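Local coordinates for protein AbyA5 (Verrucosispora maris, PDB 4YWF) that catalyses acetate elimination as an esterase-like lyase of the alpha/beta-hydrolase superfamily in the biosynthesis of a spirotetronate, at residues 352-356 with 357-361; 159-162 with 163-167; 313-316 with 317-321. The protein carries 4 engineered substitutions. All coordinates share one frame; numbering follows the deposited sequence.

Contact 1 of 3, residues 352-356 with 357-361; sequences SGADP and RHRAA
D355 meets R357 and H358 at the start of helix 356-365; its side chain meets both, atom by atom. CB lies over one face of the H358 imidazole, 4.0 Å from the ring centroid and offset toward the rim, a CH-pi contact. Beyond CB the carboxylate swings forward, its CG anti to the backbone N (chi1 -164°), and lies before the first turn. OD1 accepts from two donors of one residue: on its anti side R357 N, 3.0 Å away, makes the N-cap bond, and on its syn side R357 NE approaches at 3.1 Å. OD2 takes R357 NH2 at 3.0 Å, met from above the carboxylate plane. The salt bridge is thus side-on, NE and NH2 each serving one oxygen and NE reaching OD2 only weakly, with the carboxylate and guanidinium planes turned 47° apart; a bend at chi3 folds the arginine back to reach it. The carboxylate should also offset the positive end of the helix dipole. Replacing D355 by an alanine is likely to leave R357 N without its cap and the guanidinium without its anionic mate. In the turn that follows, D355 O receives R359 N at 2.9 Å, the first of the regular helical bonds, followed by A360 N to P356 O. Residues 352-355 link helix 337-351 to helix 356-365: G353, with positive phi, is the C-prime residue of the Schellman motif that ends the former, A354 and R359 pack back on L349, and H358 stacks edge-to-face with Y168.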
ATOM      1  N   SER A 352      -5.029  -7.305 -17.686  1.00 25.48           N
ATOM      2  CA  SER A 352      -5.307  -6.153 -18.522  1.00 26.36           C
ATOM      3  C   SER A 352      -5.050  -6.400 -19.987  1.00 27.15           C
ATOM      4  O   SER A 352      -5.140  -5.452 -20.769  1.00 27.71           O
ATOM      5  CB  SER A 352      -4.459  -4.934 -18.080  1.00 27.46           C
ATOM      6  OG  SER A 352      -3.092  -5.218 -18.204  1.00 26.90           O
ATOM      7  N   GLY A 353      -4.751  -7.637 -20.370  1.00 29.04           N
ATOM      8  CA  GLY A 353      -4.480  -7.949 -21.786  1.00 28.76           C
ATOM      9  C   GLY A 353      -3.260  -7.226 -22.365  1.00 33.18           C
ATOM     10  O   GLY A 353      -3.298  -6.675 -23.458  1.00 34.25           O
ATOM     11  N   ALA A 354      -2.180  -7.188 -21.613  1.00 32.73           N
ATOM     12  CA  ALA A 354      -0.985  -6.458 -22.031  1.00 30.79           C
ATOM     13  C   ALA A 354      -0.324  -7.124 -23.231  1.00 30.91           C
ATOM     14  O   ALA A 354      -0.605  -8.277 -23.554  1.00 28.15           O
ATOM     15  CB  ALA A 354       0.004  -6.360 -20.886  1.00 28.17           C
ATOM     16  N   ASP A 355       0.574  -6.384 -23.873  1.00 30.29           N
ATOM     17  CA  ASP A 355       1.342  -6.903 -25.004  1.00 30.84           C
ATOM     18  C   ASP A 355       1.951  -8.298 -24.701  1.00 28.73           C
ATOM     19  O   ASP A 355       2.704  -8.478 -23.710  1.00 27.54           O
ATOM     20  CB  ASP A 355       2.428  -5.875 -25.379  1.00 32.76           C
ATOM     21  CG  ASP A 355       3.036  -6.131 -26.774  1.00 34.35           C
ATOM     22  OD1 ASP A 355       3.360  -7.291 -27.111  1.00 34.89           O
ATOM     23  OD2 ASP A 355       3.165  -5.165 -27.538  1.00 36.19           O
ATOM     24  N   PRO A 356       1.639  -9.305 -25.540  1.00 27.83           N
ATOM     25  CA  PRO A 356       2.165 -10.678 -25.314  1.00 31.29           C
ATOM     26  C   PRO A 356       3.675 -10.767 -25.262  1.00 28.16           C
ATOM     27  O   PRO A 356       4.208 -11.560 -24.516  1.00 31.37           O
ATOM     28  CB  PRO A 356       1.627 -11.497 -26.502  1.00 32.74           C
ATOM     29  CG  PRO A 356       0.512 -10.638 -27.106  1.00 34.99           C
ATOM     30  CD  PRO A 356       0.754  -9.216 -26.726  1.00 32.06           C
ATOM     31  N   ARG A 357       4.365  -9.906 -25.989  1.00 31.50           N
ATOM     32  CA  ARG A 357       5.827  -9.820 -25.898  1.00 35.95           C
ATOM     33  C   ARG A 357       6.230  -9.471 -24.455  1.00 32.91           C
ATOM     34  O   ARG A 357       7.085 -10.124 -23.873  1.00 30.59           O
ATOM     35  CB  ARG A 357       6.395  -8.819 -26.944  1.00 37.30           C
ATOM     36  CG  ARG A 357       6.099  -9.195 -28.406  1.00 40.52           C
ATOM     37  CD  ARG A 357       6.323  -8.069 -29.430  1.00 44.55           C
ATOM     38  NE  ARG A 357       5.846  -6.765 -28.964  1.00 48.67           N
ATOM     39  CZ  ARG A 357       6.521  -5.610 -29.004  1.00 53.65           C
ATOM     40  NH1 ARG A 357       7.717  -5.509 -29.570  1.00 51.95           N
ATOM     41  NH2 ARG A 357       5.974  -4.512 -28.484  1.00 56.47           N
ATOM     42  N   HIS A 358       5.553  -8.482 -23.854  1.00 35.02           N
ATOM     43  CA  HIS A 358       5.815  -8.091 -22.463  1.00 32.54           C
ATOM     44  C   HIS A 358       5.445  -9.222 -21.494  1.00 30.67           C
ATOM     45  O   HIS A 358       6.208  -9.519 -20.603  1.00 32.86           O
ATOM     46  CB  HIS A 358       5.033  -6.831 -22.060  1.00 30.82           C
ATOM     47  CG  HIS A 358       5.437  -5.601 -22.785  1.00 30.87           C
ATOM     48  ND1 HIS A 358       4.659  -4.455 -22.806  1.00 32.61           N
ATOM     49  CD2 HIS A 358       6.538  -5.319 -23.528  1.00 32.61           C
ATOM     50  CE1 HIS A 358       5.269  -3.521 -23.526  1.00 35.13           C
ATOM     51  NE2 HIS A 358       6.408  -4.024 -23.980  1.00 33.27           N
ATOM     52  N   ARG A 359       4.300  -9.868 -21.701  1.00 31.07           N
ATOM     53  CA  ARG A 359       3.905 -11.029 -20.880  1.00 29.31           C
ATOM     54  C   ARG A 359       4.900 -12.181 -20.925  1.00 30.33           C
ATOM     55  O   ARG A 359       5.275 -12.719 -19.889  1.00 31.15           O
ATOM     56  CB  ARG A 359       2.534 -11.548 -21.313  1.00 32.51           C
ATOM     57  CG  ARG A 359       1.428 -10.505 -21.132  1.00 33.80           C
ATOM     58  CD  ARG A 359       0.049 -11.086 -21.020  1.00 32.88           C
ATOM     59  NE  ARG A 359       0.107 -12.322 -20.273  1.00 36.05           N
ATOM     60  CZ  ARG A 359      -0.730 -13.338 -20.453  1.00 39.17           C
ATOM     61  NH1 ARG A 359      -1.776 -13.230 -21.272  1.00 36.05           N
ATOM     62  NH2 ARG A 359      -0.536 -14.443 -19.785  1.00 36.53           N
ATOM     63  N   ALA A 360       5.354 -12.552 -22.122  1.00 33.24           N
ATOM     64  CA  ALA A 360       6.345 -13.661 -22.269  1.00 31.41           C
ATOM     65  C   ALA A 360       7.719 -13.345 -21.636  1.00 33.14           C
ATOM     66  O   ALA A 360       8.314 -14.205 -21.021  1.00 29.92           O
ATOM     67  CB  ALA A 360       6.523 -13.994 -23.727  1.00 32.82           C
ATOM     68  N   ALA A 361       8.216 -12.120 -21.774  1.00 31.32           N
ATOM     69  CA  ALA A 361       9.461 -11.748 -21.043  1.00 32.85           C
ATOM     70  C   ALA A 361       9.267 -11.831 -19.532  1.00 33.30           C
ATOM     71  O   ALA A 361      10.151 -12.297 -18.816  1.00 35.74           O
ATOM     72  CB  ALA A 361       9.953 -10.353 -21.428  1.00 31.19           C
TER

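Contact 2 of 3, residues 159-162 with 163-167; sequences APIL and PELAR
The side chains of I161 and E164 cross at about a right angle at the start of helix 162-167. The glutamate bends at chi2 (117°) and turns back over the preceding turn, bringing OE1 to 4.1 Å from the I161 CG2 methyl, while OE2 lies near P160 O and I161 CA. The isoleucine keeps CG1 between its backbone N and carbonyl carbon (chi1 60°), and this puts CG1 on the side of L165, whose CD1 is 4.4 Å away in a loose apolar contact. I161 therefore offers one branch to E164 and the other to L165. L162 and P163 meet much more closely, as neighbours in sequence must: L162 CB lies 3.4 Å from P163 CD, a closeness set by the peptide link to proline. The proline ring has no N-H to give, which suits the first turn of a helix, where the amides have no preceding carbonyl of the helix to bond. The chain enters through a 3-10 segment, 159-161, and passes directly into the helix of a beta-alpha-beta crossover between the parallel strands 143-148 and 171-174 of the alpha/beta-hydrolase sheet. I161 O receives L165 N at 3.1 Å in a nearly straight bond (168°), with only a weak one from E164 N. One residue on, A166 N points at L162 O, 2.9 Å away. The leucines turn to the sheet: L162 packs on A172, V174, W132 and A134, and L165 on A172. P163 faces V114 and I117, and A159 and P160 lie against F107 of helix 94-111.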
ATOM      1  N   ALA A 159       6.746   4.845  -5.805  1.00 24.47           N
ATOM      2  CA  ALA A 159       6.789   5.818  -6.872  1.00 23.33           C
ATOM      3  C   ALA A 159       7.992   5.738  -7.789  1.00 23.43           C
ATOM      4  O   ALA A 159       7.880   6.076  -8.945  1.00 24.71           O
ATOM      5  CB  ALA A 159       6.662   7.244  -6.304  1.00 23.86           C
ATOM      6  N   PRO A 160       9.155   5.289  -7.285  1.00 24.72           N
ATOM      7  CA  PRO A 160      10.290   5.268  -8.182  1.00 25.57           C
ATOM      8  C   PRO A 160      10.079   4.299  -9.382  1.00 26.71           C
ATOM      9  O   PRO A 160      10.746   4.449 -10.422  1.00 26.78           O
ATOM     10  CB  PRO A 160      11.401   4.751  -7.300  1.00 27.34           C
ATOM     11  CG  PRO A 160      11.032   5.092  -5.909  1.00 26.43           C
ATOM     12  CD  PRO A 160       9.549   5.092  -5.884  1.00 27.05           C
ATOM     13  N   ILE A 161       9.178   3.323  -9.252  1.00 29.13           N
ATOM     14  CA  ILE A 161       8.942   2.384 -10.389  1.00 28.37           C
ATOM     15  C   ILE A 161       7.871   2.839 -11.370  1.00 26.54           C
ATOM     16  O   ILE A 161       7.661   2.146 -12.374  1.00 26.60           O
ATOM     17  CB  ILE A 161       8.681   0.919  -9.970  1.00 30.78           C
ATOM     18  CG1 ILE A 161       7.442   0.790  -9.072  1.00 37.96           C
ATOM     19  CG2 ILE A 161       9.948   0.373  -9.308  1.00 33.54           C
ATOM     20  CD1 ILE A 161       7.092  -0.660  -8.696  1.00 40.47           C
ATOM     21  N   LEU A 162       7.260   4.011 -11.146  1.00 23.20           N
ATOM     22  CA  LEU A 162       6.269   4.576 -12.090  1.00 23.76           C
ATOM     23  C   LEU A 162       6.702   4.552 -13.543  1.00 26.00           C
ATOM     24  O   LEU A 162       5.917   4.187 -14.403  1.00 24.55           O
ATOM     25  CB  LEU A 162       5.840   5.980 -11.684  1.00 25.34           C
ATOM     26  CG  LEU A 162       4.907   6.034 -10.476  1.00 25.73           C
ATOM     27  CD1 LEU A 162       4.775   7.444  -9.907  1.00 25.22           C
ATOM     28  CD2 LEU A 162       3.519   5.491 -10.811  1.00 25.03           C
ATOM     29  N   PRO A 163       7.928   4.970 -13.846  1.00 26.03           N
ATOM     30  CA  PRO A 163       8.287   4.966 -15.287  1.00 28.73           C
ATOM     31  C   PRO A 163       8.239   3.563 -15.879  1.00 26.41           C
ATOM     32  O   PRO A 163       7.850   3.409 -17.037  1.00 27.55           O
ATOM     33  CB  PRO A 163       9.758   5.497 -15.315  1.00 28.08           C
ATOM     34  CG  PRO A 163       9.951   6.127 -13.988  1.00 29.66           C
ATOM     35  CD  PRO A 163       8.992   5.507 -13.001  1.00 27.12           C
ATOM     36  N   GLU A 164       8.646   2.560 -15.115  1.00 26.61           N
ATOM     37  CA  GLU A 164       8.649   1.190 -15.652  1.00 27.81           C
ATOM     38  C   GLU A 164       7.234   0.648 -15.795  1.00 28.37           C
ATOM     39  O   GLU A 164       6.921   0.003 -16.770  1.00 24.96           O
ATOM     40  CB  GLU A 164       9.487   0.275 -14.811  1.00 29.96           C
ATOM     41  CG  GLU A 164      10.961   0.625 -14.895  1.00 37.64           C
ATOM     42  CD  GLU A 164      11.528   1.051 -13.564  1.00 44.62           C
ATOM     43  OE1 GLU A 164      12.036   0.151 -12.878  1.00 48.11           O
ATOM     44  OE2 GLU A 164      11.467   2.271 -13.203  1.00 54.68           O
ATOM     45  N   LEU A 165       6.346   0.968 -14.863  1.00 28.38           N
ATOM     46  CA  LEU A 165       4.905   0.670 -15.062  1.00 26.66           C
ATOM     47  C   LEU A 165       4.251   1.383 -16.259  1.00 28.25           C
ATOM     48  O   LEU A 165       3.513   0.781 -17.043  1.00 28.00           O
ATOM     49  CB  LEU A 165       4.136   0.993 -13.787  1.00 30.11           C
ATOM     50  CG  LEU A 165       4.449   0.179 -12.544  1.00 30.69           C
ATOM     51  CD1 LEU A 165       3.673   0.757 -11.339  1.00 31.49           C
ATOM     52  CD2 LEU A 165       4.108  -1.284 -12.713  1.00 29.71           C
ATOM     53  N   ALA A 166       4.533   2.666 -16.451  1.00 29.65           N
ATOM     54  CA  ALA A 166       4.106   3.328 -17.685  1.00 29.88           C
ATOM     55  C   ALA A 166       4.658   2.628 -18.966  1.00 34.07           C
ATOM     56  O   ALA A 166       3.947   2.540 -19.968  1.00 33.20           O
ATOM     57  CB  ALA A 166       4.496   4.783 -17.675  1.00 28.96           C
ATOM     58  N   ARG A 167       5.889   2.108 -18.882  1.00 30.58           N
ATOM     59  CA  ARG A 167       6.559   1.439 -20.009  1.00 33.60           C
ATOM     60  C   ARG A 167       5.780   0.169 -20.391  1.00 33.88           C
ATOM     61  O   ARG A 167       5.818  -0.246 -21.563  1.00 30.87           O
ATOM     62  CB  ARG A 167       8.026   1.097 -19.665  1.00 36.08           C
ATOM     63  CG  ARG A 167       9.083   1.867 -20.451  1.00 44.34           C
ATOM     64  CD  ARG A 167      10.085   2.661 -19.591  1.00 49.33           C
ATOM     65  NE  ARG A 167      11.018   1.854 -18.787  1.00 55.84           N
ATOM     66  CZ  ARG A 167      12.028   1.122 -19.272  1.00 53.59           C
ATOM     67  NH1 ARG A 167      12.795   0.420 -18.446  1.00 52.51           N
ATOM     68  NH2 ARG A 167      12.267   1.068 -20.582  1.00 66.24           N
TER

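Contact 3 of 3, residues 313-316 with 317-321; sequences AMLR and THVRD. Engineered in segment 313-316: M314 (natural residue Leu).
T317 turns its hydroxyl back along helix 310-318 to A313: OG1 donates to A313 O at 2.7 Å, tilted 31° from the carbonyl plane. With OG1 anti to its own carbonyl carbon (chi1 -49°), the hydroxyl lies beside the threonine's backbone N, which bonds the same A313 O only weakly. The H318 ring turns back toward M314, its CD2 nearest to M314 O at 3.4 Å and 3.7 Å from CG of M314, an engineered selenomethionine replacing the natural leucine; this CG lies at the imidazole edge, in plane. The M314 chain runs on extended and packs on P286 and L289 of helix 286-290. H318 N bonds L315 O at 3.3 Å, from above the carbonyl plane. V319 is the first residue to leave helical torsions, and its N closes the last turn on the same L315 O at 2.9 Å. V319 and L315 lie side by side, V319 CG2 3.7 Å from L315 CD2, facing V296 and Y298 of strand 296-301. Past R320, whose NE bonds A290 O, D321 is salt-bridged to R323 and joined to V296 by backbone bonds as the chain enters strand 322-327, completing a beta-alpha-beta unit. The helix thus ends on shared acceptors: A313 O takes a hydroxyl besides a weak amide bond, M314 O two weak amide bonds, and L315 O two amides, while the buried L315-V319 pair packs the helix end against the sheet.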
ATOM      1  N   ALA A 313      -7.994 -18.601   2.974  1.00 25.58           N
ATOM      2  CA  ALA A 313      -8.860 -19.792   2.892  1.00 27.47           C
ATOM      3  C   ALA A 313     -10.260 -19.394   2.482  1.00 25.94           C
ATOM      4  O   ALA A 313     -10.867 -20.035   1.653  1.00 26.05           O
ATOM      5  CB  ALA A 313      -8.924 -20.540   4.263  1.00 27.62           C
HETATM    6  N   MSE A 314     -10.740 -18.301   3.075  1.00 28.48           N
HETATM    7  CA  MSE A 314     -12.044 -17.765   2.785  1.00 27.30           C
HETATM    8  C   MSE A 314     -12.106 -17.246   1.369  1.00 27.93           C
HETATM    9  O   MSE A 314     -13.128 -17.442   0.660  1.00 27.09           O
HETATM   10  CB  MSE A 314     -12.464 -16.769   3.838  1.00 30.97           C
HETATM   11  CG  MSE A 314     -13.916 -16.448   3.559  1.00 38.36           C
HETATM   12 SE   MSE A 314     -14.576 -14.983   4.698  1.00 49.23          SE
HETATM   13  CE  MSE A 314     -16.337 -14.627   3.881  1.00 50.70           C
ATOM     14  N   LEU A 315     -11.050 -16.600   0.901  1.00 23.31           N
ATOM     15  CA  LEU A 315     -11.063 -16.120  -0.472  1.00 22.64           C
ATOM     16  C   LEU A 315     -11.050 -17.265  -1.465  1.00 23.46           C
ATOM     17  O   LEU A 315     -11.762 -17.195  -2.481  1.00 20.21           O
ATOM     18  CB  LEU A 315      -9.897 -15.199  -0.781  1.00 24.65           C
ATOM     19  CG  LEU A 315      -9.977 -13.872  -0.034  1.00 26.37           C
ATOM     20  CD1 LEU A 315      -8.751 -13.046  -0.345  1.00 28.09           C
ATOM     21  CD2 LEU A 315     -11.253 -13.149  -0.405  1.00 27.48           C
ATOM     22  N   ARG A 316     -10.269 -18.303  -1.147  1.00 21.46           N
ATOM     23  CA  ARG A 316     -10.225 -19.507  -1.949  1.00 25.51           C
ATOM     24  C   ARG A 316     -11.537 -20.204  -1.963  1.00 26.88           C
ATOM     25  O   ARG A 316     -11.821 -20.951  -2.924  1.00 31.18           O
ATOM     26  CB  ARG A 316      -9.257 -20.516  -1.402  1.00 26.36           C
ATOM     27  CG  ARG A 316      -7.802 -20.174  -1.629  1.00 29.24           C
ATOM     28  CD  ARG A 316      -6.957 -21.327  -1.129  1.00 35.68           C
ATOM     29  NE  ARG A 316      -5.839 -20.715  -0.525  1.00 40.41           N
ATOM     30  CZ  ARG A 316      -5.475 -20.747   0.734  1.00 34.06           C
ATOM     31  NH1 ARG A 316      -6.011 -21.511   1.652  1.00 34.15           N
ATOM     32  NH2 ARG A 316      -4.468 -19.990   1.016  1.00 35.74           N
ATOM     33  N   THR A 317     -12.347 -20.017  -0.928  1.00 26.90           N
ATOM     34  CA  THR A 317     -13.645 -20.664  -0.942  1.00 26.94           C
ATOM     35  C   THR A 317     -14.702 -19.949  -1.791  1.00 28.31           C
ATOM     36  O   THR A 317     -15.589 -20.641  -2.436  1.00 28.28           O
ATOM     37  CB  THR A 317     -14.138 -20.911   0.490  1.00 24.82           C
ATOM     38  OG1 THR A 317     -13.100 -21.528   1.238  1.00 24.31           O
ATOM     39  CG2 THR A 317     -15.284 -21.816   0.485  1.00 25.06           C
ATOM     40  N   HIS A 318     -14.631 -18.614  -1.830  1.00 25.15           N
ATOM     41  CA  HIS A 318     -15.740 -17.768  -2.286  1.00 27.27           C
ATOM     42  C   HIS A 318     -15.474 -16.841  -3.504  1.00 29.03           C
ATOM     43  O   HIS A 318     -16.405 -16.425  -4.186  1.00 29.54           O
ATOM     44  CB  HIS A 318     -16.278 -16.924  -1.110  1.00 29.10           C
ATOM     45  CG  HIS A 318     -16.838 -17.742   0.004  1.00 30.69           C
ATOM     46  ND1 HIS A 318     -17.993 -18.498  -0.125  1.00 30.52           N
ATOM     47  CD2 HIS A 318     -16.411 -17.932   1.275  1.00 29.33           C
ATOM     48  CE1 HIS A 318     -18.230 -19.152   0.995  1.00 27.97           C
ATOM     49  NE2 HIS A 318     -17.290 -18.815   1.863  1.00 30.70           N
ATOM     50  N   VAL A 319     -14.229 -16.514  -3.806  1.00 27.06           N
ATOM     51  CA  VAL A 319     -13.974 -15.618  -4.918  1.00 26.34           C
ATOM     52  C   VAL A 319     -13.914 -16.469  -6.173  1.00 25.72           C
ATOM     53  O   VAL A 319     -13.184 -17.410  -6.204  1.00 27.82           O
ATOM     54  CB  VAL A 319     -12.675 -14.843  -4.704  1.00 27.02           C
ATOM     55  CG1 VAL A 319     -12.242 -14.099  -5.993  1.00 27.81           C
ATOM     56  CG2 VAL A 319     -12.925 -13.868  -3.577  1.00 24.56           C
ATOM     57  N   ARG A 320     -14.686 -16.117  -7.195  1.00 26.51           N
ATOM     58  CA  ARG A 320     -14.919 -16.972  -8.379  1.00 30.20           C
ATOM     59  C   ARG A 320     -13.686 -17.112  -9.209  1.00 28.90           C
ATOM     60  O   ARG A 320     -13.339 -18.208  -9.603  1.00 31.12           O
ATOM     61  CB  ARG A 320     -16.029 -16.374  -9.289  1.00 35.61           C
ATOM     62  CG  ARG A 320     -17.399 -16.309  -8.613  1.00 44.55           C
ATOM     63  CD  ARG A 320     -18.295 -15.164  -9.118  1.00 52.21           C
ATOM     64  NE  ARG A 320     -19.451 -15.064  -8.229  1.00 56.88           N
ATOM     65  CZ  ARG A 320     -20.689 -15.495  -8.502  1.00 73.29           C
ATOM     66  NH1 ARG A 320     -21.026 -15.999  -9.696  1.00 73.26           N
ATOM     67  NH2 ARG A 320     -21.635 -15.392  -7.563  1.00 78.14           N
ATOM     68  N   ASP A 321     -13.036 -15.993  -9.503  1.00 26.09           N
ATOM     69  CA  ASP A 321     -11.836 -15.986 -10.307  1.00 24.91           C
ATOM     70  C   ASP A 321     -10.693 -15.591  -9.382  1.00 25.47           C
ATOM     71  O   ASP A 321     -10.474 -14.394  -9.157  1.00 23.01           O
ATOM     72  CB  ASP A 321     -12.049 -14.963 -11.401  1.00 25.29           C
ATOM     73  CG  ASP A 321     -10.923 -14.934 -12.410  1.00 28.40           C
ATOM     74  OD1 ASP A 321      -9.950 -15.724 -12.307  1.00 28.36           O
ATOM     75  OD2 ASP A 321     -11.049 -14.113 -13.347  1.00 33.60           O
TER

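How the contacts relate
Along the chain the order is contact 2, contact 3, contact 1, each closing before the next opens. Contacts 1 and 2 are neighbours, their centres 16 Å apart, and they touch where H358 CE1 lies 3.9 Å from R167 O; the start of helix 356-365 thus packs beside R167 of the helix beginning at 162. Contact 3 stands apart, its centre about 26 Å from that of contact 1 and about 31 Å from that of contact 2. It closes the helix before strand 322-327, an outermost strand of the mixed sheet, whereas contact 2 starts the helix between strands 143-148 and 171-174. All three lie at helix termini of one alpha/beta fold.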